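Asp/Glu-specific dipeptidyl-peptidase (Flavobacterium psychrophilum, PDB 5JXF) removes dipeptides from the N-terminus of oligopeptides as a serine peptidase of family S46, cleaving strictly after aspartate or glutamate at the P1 position. Local coordinates at residues Y285-L293 and S575-S583; V587-Y595 and C650-T658. One frame throughout, in Å; residues are numbered along the deposited sequence.

Interaction 1: residues Y285-L293 and S575-S583; sequences YPGKTQEYL and SRIFPDANS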
# COMPACT_ATOMS: atom_id res chain seq x y z
N TYR A 285 -3.89 -30.78 3.10
CA TYR A 285 -3.13 -31.51 2.10
C TYR A 285 -2.21 -30.58 1.27
O TYR A 285 -2.42 -30.40 0.06
CB TYR A 285 -4.08 -32.29 1.19
CG TYR A 285 -4.96 -33.26 1.95
CD1 TYR A 285 -6.11 -32.81 2.62
CD2 TYR A 285 -4.67 -34.63 1.98
CE1 TYR A 285 -6.91 -33.68 3.32
CE2 TYR A 285 -5.49 -35.52 2.70
CZ TYR A 285 -6.60 -35.04 3.35
OH TYR A 285 -7.42 -35.86 4.05
N PRO A 286 -1.18 -30.02 1.91
CA PRO A 286 -0.23 -29.15 1.21
C PRO A 286 0.42 -29.89 0.04
O PRO A 286 0.91 -31.02 0.18
CB PRO A 286 0.80 -28.81 2.28
CG PRO A 286 0.74 -29.94 3.25
CD PRO A 286 -0.73 -30.33 3.28
N GLY A 287 0.37 -29.25 -1.12
CA GLY A 287 0.84 -29.84 -2.36
C GLY A 287 2.34 -30.04 -2.46
O GLY A 287 2.81 -31.18 -2.58
N LYS A 288 3.09 -28.95 -2.40
CA LYS A 288 4.53 -29.06 -2.62
C LYS A 288 5.33 -28.07 -1.78
O LYS A 288 4.91 -26.95 -1.55
CB LYS A 288 4.84 -28.89 -4.11
CG LYS A 288 6.28 -29.27 -4.47
CD LYS A 288 6.52 -29.33 -5.97
CE LYS A 288 6.28 -27.98 -6.63
NZ LYS A 288 6.58 -28.01 -8.09
N THR A 289 6.49 -28.53 -1.33
CA THR A 289 7.42 -27.71 -0.56
C THR A 289 8.84 -28.18 -0.85
O THR A 289 9.04 -29.34 -1.19
CB THR A 289 7.04 -27.76 0.94
OG1 THR A 289 6.37 -26.54 1.31
CG2 THR A 289 8.22 -28.00 1.82
N GLN A 290 9.81 -27.26 -0.80
CA GLN A 290 11.21 -27.58 -1.06
C GLN A 290 12.13 -26.86 -0.09
O GLN A 290 12.87 -25.98 -0.49
CB GLN A 290 11.61 -27.20 -2.49
CG GLN A 290 10.74 -27.81 -3.56
CD GLN A 290 11.21 -27.49 -4.96
OE1 GLN A 290 11.79 -28.34 -5.65
NE2 GLN A 290 10.93 -26.27 -5.41
N GLU A 291 12.07 -27.22 1.19
CA GLU A 291 12.81 -26.46 2.20
C GLU A 291 14.29 -26.77 2.20
O GLU A 291 15.08 -26.07 2.83
CB GLU A 291 12.25 -26.73 3.60
CG GLU A 291 10.77 -26.41 3.80
CD GLU A 291 10.42 -24.96 3.52
OE1 GLU A 291 11.32 -24.08 3.58
OE2 GLU A 291 9.24 -24.70 3.23
N TYR A 292 14.68 -27.83 1.50
CA TYR A 292 16.03 -28.35 1.64
C TYR A 292 16.87 -28.25 0.37
O TYR A 292 17.78 -29.05 0.16
CB TYR A 292 15.94 -29.79 2.12
CG TYR A 292 15.04 -29.92 3.31
CD1 TYR A 292 15.44 -29.46 4.56
CD2 TYR A 292 13.76 -30.47 3.20
CE1 TYR A 292 14.62 -29.56 5.66
CE2 TYR A 292 12.93 -30.57 4.29
CZ TYR A 292 13.36 -30.11 5.52
OH TYR A 292 12.55 -30.20 6.62
N LEU A 293 16.57 -27.26 -0.45
CA LEU A 293 17.27 -27.08 -1.71
C LEU A 293 18.69 -26.56 -1.47
O LEU A 293 18.98 -25.99 -0.43
CB LEU A 293 16.51 -26.11 -2.62
CG LEU A 293 15.26 -26.68 -3.29
CD1 LEU A 293 14.57 -25.63 -4.13
CD2 LEU A 293 15.61 -27.90 -4.12
N SER A 575 16.72 -31.59 14.75
CA SER A 575 16.64 -30.21 14.28
C SER A 575 15.27 -29.89 13.66
O SER A 575 15.17 -29.03 12.78
CB SER A 575 17.76 -29.93 13.27
OG SER A 575 17.78 -30.91 12.25
N ARG A 576 14.25 -30.59 14.13
CA ARG A 576 12.87 -30.41 13.66
C ARG A 576 12.73 -30.57 12.15
O ARG A 576 12.08 -29.76 11.49
CB ARG A 576 12.33 -29.04 14.08
CG ARG A 576 12.51 -28.72 15.55
CD ARG A 576 11.78 -27.43 15.92
NE ARG A 576 10.33 -27.59 15.86
CZ ARG A 576 9.55 -27.04 14.94
NH1 ARG A 576 10.07 -26.28 13.98
NH2 ARG A 576 8.24 -27.25 14.98
N ILE A 577 13.33 -31.61 11.59
CA ILE A 577 13.23 -31.82 10.15
C ILE A 577 11.92 -32.51 9.80
O ILE A 577 11.59 -33.56 10.34
CB ILE A 577 14.43 -32.62 9.60
CG1 ILE A 577 15.60 -31.66 9.36
CG2 ILE A 577 14.08 -33.30 8.29
CD1 ILE A 577 16.88 -32.33 8.97
N PHE A 578 11.17 -31.88 8.92
CA PHE A 578 9.89 -32.39 8.46
C PHE A 578 9.99 -32.69 6.98
O PHE A 578 10.74 -32.04 6.27
CB PHE A 578 8.77 -31.39 8.74
CG PHE A 578 8.97 -30.04 8.11
CD1 PHE A 578 9.75 -29.08 8.74
CD2 PHE A 578 8.36 -29.72 6.90
CE1 PHE A 578 9.93 -27.82 8.16
CE2 PHE A 578 8.53 -28.45 6.32
CZ PHE A 578 9.32 -27.51 6.95
N PRO A 579 9.23 -33.69 6.50
CA PRO A 579 9.23 -34.03 5.08
C PRO A 579 8.59 -32.92 4.25
O PRO A 579 7.65 -32.28 4.71
CB PRO A 579 8.39 -35.31 5.02
CG PRO A 579 7.52 -35.22 6.20
CD PRO A 579 8.35 -34.58 7.27
N ASP A 580 9.09 -32.72 3.03
CA ASP A 580 8.55 -31.72 2.12
C ASP A 580 7.09 -32.08 1.89
O ASP A 580 6.73 -33.24 1.98
CB ASP A 580 9.33 -31.69 0.79
CG ASP A 580 10.61 -30.81 0.85
OD1 ASP A 580 10.57 -29.68 1.40
OD2 ASP A 580 11.66 -31.24 0.32
N ALA A 581 6.24 -31.10 1.60
CA ALA A 581 4.85 -31.42 1.28
C ALA A 581 4.81 -32.24 -0.00
O ALA A 581 5.65 -32.05 -0.89
CB ALA A 581 4.01 -30.14 1.14
N ASN A 582 3.84 -33.14 -0.09
CA ASN A 582 3.67 -33.99 -1.26
C ASN A 582 2.23 -34.39 -1.45
O ASN A 582 1.93 -35.54 -1.79
CB ASN A 582 4.55 -35.25 -1.14
CG ASN A 582 4.18 -36.10 0.07
OD1 ASN A 582 3.34 -35.73 0.89
ND2 ASN A 582 4.83 -37.26 0.18
N SER A 583 1.34 -33.42 -1.21
CA SER A 583 -0.11 -33.60 -1.32
C SER A 583 -0.65 -34.74 -0.44
O SER A 583 -1.62 -35.41 -0.81
CB SER A 583 -0.51 -33.83 -2.78
OG SER A 583 0.26 -33.03 -3.65

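Interaction 2: residues V587-Y595 and C650-T658; sequences VTYGKVKGY and CFIGTNHTT. With ASP (aspartic acid), chain F.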
# COMPACT_ATOMS: atom_id res chain seq x y z
N VAL A 587 -0.33 -32.05 9.54
CA VAL A 587 -0.77 -31.16 10.57
C VAL A 587 0.30 -30.08 10.75
O VAL A 587 1.49 -30.37 10.65
CB VAL A 587 -1.01 -31.91 11.88
CG1 VAL A 587 -1.27 -30.94 13.03
CG2 VAL A 587 -2.17 -32.88 11.71
N THR A 588 -0.14 -28.85 10.97
CA THR A 588 0.75 -27.77 11.40
C THR A 588 0.01 -26.98 12.48
O THR A 588 -1.22 -26.96 12.50
CB THR A 588 1.16 -26.87 10.21
OG1 THR A 588 2.05 -25.83 10.67
CG2 THR A 588 -0.05 -26.24 9.56
N TYR A 589 0.76 -26.35 13.38
CA TYR A 589 0.15 -25.61 14.48
C TYR A 589 0.90 -24.32 14.76
O TYR A 589 2.01 -24.12 14.26
CB TYR A 589 0.14 -26.45 15.75
CG TYR A 589 1.47 -27.12 15.97
CD1 TYR A 589 1.71 -28.38 15.44
CD2 TYR A 589 2.48 -26.51 16.69
CE1 TYR A 589 2.91 -29.00 15.60
CE2 TYR A 589 3.71 -27.14 16.87
CZ TYR A 589 3.90 -28.40 16.31
OH TYR A 589 5.07 -29.09 16.45
N GLY A 590 0.32 -23.48 15.59
CA GLY A 590 0.98 -22.25 15.98
C GLY A 590 0.00 -21.42 16.77
O GLY A 590 -0.75 -21.96 17.58
N LYS A 591 -0.01 -20.12 16.51
CA LYS A 591 -0.90 -19.24 17.25
C LYS A 591 -1.33 -18.03 16.42
O LYS A 591 -0.65 -17.63 15.48
CB LYS A 591 -0.21 -18.78 18.54
CG LYS A 591 1.06 -17.99 18.28
CD LYS A 591 2.01 -18.03 19.45
CE LYS A 591 1.48 -17.25 20.63
NZ LYS A 591 2.27 -17.50 21.86
N VAL A 592 -2.48 -17.48 16.78
CA VAL A 592 -2.95 -16.23 16.23
C VAL A 592 -1.92 -15.13 16.58
O VAL A 592 -1.69 -14.83 17.75
CB VAL A 592 -4.36 -15.88 16.76
CG1 VAL A 592 -4.83 -14.56 16.20
CG2 VAL A 592 -5.37 -17.00 16.43
N LYS A 593 -1.28 -14.56 15.56
CA LYS A 593 -0.18 -13.64 15.78
C LYS A 593 -0.04 -12.69 14.59
O LYS A 593 0.06 -13.14 13.45
CB LYS A 593 1.14 -14.39 15.98
CG LYS A 593 2.25 -13.56 16.62
CD LYS A 593 1.71 -12.96 17.91
CE LYS A 593 2.76 -12.70 18.95
NZ LYS A 593 2.08 -12.57 20.27
N GLY A 594 0.02 -11.39 14.86
CA GLY A 594 0.31 -10.42 13.81
C GLY A 594 1.77 -10.47 13.40
O GLY A 594 2.50 -11.40 13.76
N TYR A 595 2.21 -9.45 12.65
CA TYR A 595 3.62 -9.31 12.27
C TYR A 595 3.96 -7.90 11.77
O TYR A 595 3.07 -7.06 11.59
CB TYR A 595 3.99 -10.33 11.20
CG TYR A 595 3.41 -10.03 9.83
CD1 TYR A 595 2.06 -10.22 9.56
CD2 TYR A 595 4.23 -9.59 8.80
CE1 TYR A 595 1.53 -9.95 8.29
CE2 TYR A 595 3.71 -9.33 7.53
CZ TYR A 595 2.36 -9.52 7.29
OH TYR A 595 1.87 -9.25 6.04
N CYS A 650 -11.43 -11.95 9.14
CA CYS A 650 -10.28 -12.82 8.90
C CYS A 650 -9.31 -12.73 10.07
O CYS A 650 -9.38 -11.78 10.86
CB CYS A 650 -9.52 -12.45 7.61
SG CYS A 650 -10.47 -12.51 6.07
N PHE A 651 -8.42 -13.71 10.17
CA PHE A 651 -7.28 -13.62 11.08
C PHE A 651 -6.09 -14.41 10.55
O PHE A 651 -6.19 -15.10 9.53
CB PHE A 651 -7.66 -14.07 12.50
CG PHE A 651 -8.00 -15.55 12.63
CD1 PHE A 651 -9.27 -16.01 12.37
CD2 PHE A 651 -7.05 -16.46 13.08
CE1 PHE A 651 -9.59 -17.36 12.51
CE2 PHE A 651 -7.37 -17.80 13.25
CZ PHE A 651 -8.63 -18.26 12.95
N ILE A 652 -4.94 -14.27 11.22
CA ILE A 652 -3.70 -14.86 10.74
C ILE A 652 -2.94 -15.51 11.89
O ILE A 652 -3.05 -15.08 13.03
CB ILE A 652 -2.75 -13.82 10.07
CG1 ILE A 652 -2.64 -12.54 10.90
CG2 ILE A 652 -3.25 -13.47 8.69
CD1 ILE A 652 -1.53 -11.53 10.38
N GLY A 653 -2.16 -16.54 11.57
CA GLY A 653 -1.33 -17.19 12.56
C GLY A 653 0.00 -17.70 12.03
O GLY A 653 0.32 -17.57 10.85
N THR A 654 0.78 -18.29 12.93
CA THR A 654 2.09 -18.79 12.59
C THR A 654 2.06 -20.24 12.07
O THR A 654 3.04 -20.95 12.19
CB THR A 654 3.02 -18.72 13.81
OG1 THR A 654 2.45 -19.48 14.88
CG2 THR A 654 3.17 -17.27 14.26
N ASN A 655 0.96 -20.66 11.47
CA ASN A 655 0.90 -21.99 10.88
C ASN A 655 1.59 -22.03 9.52
O ASN A 655 1.47 -21.11 8.73
CB ASN A 655 -0.55 -22.46 10.72
CG ASN A 655 -1.35 -22.33 11.99
OD1 ASN A 655 -1.22 -23.14 12.90
ND2 ASN A 655 -2.22 -21.32 12.05
N HIS A 656 2.31 -23.10 9.25
CA HIS A 656 3.04 -23.23 8.00
C HIS A 656 2.18 -23.96 6.98
O HIS A 656 1.90 -25.15 7.14
CB HIS A 656 4.35 -23.98 8.23
CG HIS A 656 5.27 -23.99 7.04
ND1 HIS A 656 6.42 -24.75 7.00
CD2 HIS A 656 5.20 -23.35 5.85
CE1 HIS A 656 7.03 -24.57 5.84
NE2 HIS A 656 6.30 -23.73 5.12
N THR A 657 1.77 -23.24 5.94
CA THR A 657 0.92 -23.78 4.88
C THR A 657 1.49 -23.56 3.49
O THR A 657 2.49 -22.86 3.33
CB THR A 657 -0.49 -23.13 4.91
OG1 THR A 657 -0.34 -21.71 4.86
CG2 THR A 657 -1.25 -23.52 6.17
N THR A 658 0.85 -24.15 2.48
CA THR A 658 1.23 -23.90 1.09
C THR A 658 -0.01 -24.24 0.24
O THR A 658 -1.04 -24.60 0.80
CB THR A 658 2.51 -24.71 0.68
OG1 THR A 658 2.97 -24.32 -0.62
CG2 THR A 658 2.25 -26.20 0.71
N ASP F . -4.18 -20.23 -1.78
CA ASP F . -3.38 -21.46 -1.65
C ASP F . -4.11 -22.73 -2.04
O ASP F . -4.00 -23.75 -1.36
CB ASP F . -2.84 -21.60 -0.22
CG ASP F . -1.54 -20.84 0.00
OD1 ASP F . -0.84 -20.56 -0.99
OD2 ASP F . -1.20 -20.53 1.17

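Interaction 1: residues Y285-L293 and S575-S583
Tyr292 and Glu291 reach Phe578 and Asp580 through two hydrogen bonds that fix one half of this loop-to-loop contact. The Tyr292 hydroxyl gives its proton to the backbone carbonyl of Phe578, with OH to O at 2.6 Å; it approaches in the carbonyl plane, on a lone pair, at a C=O...donor angle of 136°. The same hydroxyl sits over one face of the Phe578 ring, offset toward the rim. The backbone N of Glu291 meets OD1 of Asp580 at 2.9 Å on the syn side of the carboxylate, the N-H...acceptor angle of 161° marking a nearly straight bond. The other carboxylate oxygen, OD2, lies in the plane of the Tyr292 ring at its edge, 3.6 Å from CD2.

Further along, the backbones themselves are joined: Ser583 N donates to Pro286 O (2.8 Å), and Ser583 OG adds a weak bond to Gly287 O.

Apolar contacts fill in between. Pro286 CB rests 3.7 Å from Ala581 CB, and the methine CB of Thr289 faces the same alanine methyl. Glu291 CG approaches the Phe578 ring obliquely, 3.6 Å from CZ. Phe578 chi1 of 58° sets CG between the backbone N and carbonyl carbon, which swings the ring back toward 285-293.

The side chain of Thr289 lies about 7 Å from that of Arg680, thought to recognise the acidic P1 residue. Neither segment is regular helix or strand. The loop 285-293 leads from strand 279-284 to helix 295-325; the loop 575-583 connects helix 547-571 with strand 586-591. Met565 of helix 547-571 touches Tyr292, while strand 186-192 borders Asn582 and Ser583.

Interaction 2: residues V587-Y595 and C650-T658
The ends of strands 586-591 and 648-653, which are not neighbours in the eight-stranded antiparallel sheet, meet here through a single beta bridge, Val592 with Gly653, their CA atoms 4.1 Å apart. Two backbone bonds flank it: Thr654 N to Lys591 O at 3.0 Å and Lys593 N to Ile652 O at 3.1 Å. Thr654 adds a side-chain bond, OG1 accepting from Lys591 N at an N-H...acceptor angle of 153°. With chi1 at 58°, OG1 stands between its own backbone N and carbonyl carbon, close over Gly590 CA, where a side chain on Gly590 would clash with it.

The bridge ties the end of the outermost strand 586-591 to the end of strand 648-653, from which the loop runs into the site where Thr657 and Thr658 line the pocket of the bound aspartic acid and Thr658 O lies 3.6 Å from the ligand CB. Thr588 anchors that loop: its OG1 accepts from His656 N (3.1 Å, angle 155°) and also bonds to Gly39 O. A valine in place of Thr588 would probably leave His656 N and Gly39 O without this shared partner, letting the loop shift.

Apolar side chains complete the contact. Val592 CG2 meets the Phe651 ring obliquely, 3.8 Å from CD2, and Ile652 CD1 touches the edge of the Tyr595 ring in its plane, 3.9 Å from CD1.

Overall arrangement
Following the chain from the N terminus, 285-293 leaves strand 279-284 and is met by 575-583 only after a mostly helical insertion, 221 of the 281 intervening residues being helix. Interaction 1 therefore closes that long excursion before interaction 2 opens; the second spans 54 residues between 587-595 and 650-658. The two loops are in series, neither nested nor crossed. Their centres lie about 17 Å apart, yet they touch: Pro286 CB packs 3.4 Å from Thr658 CG2, and Phe578 CZ lies 3.9 Å from His656 CE1. Together they tie the base of the helical region to the eight-stranded sheet and to the bound aspartic acid's pocket.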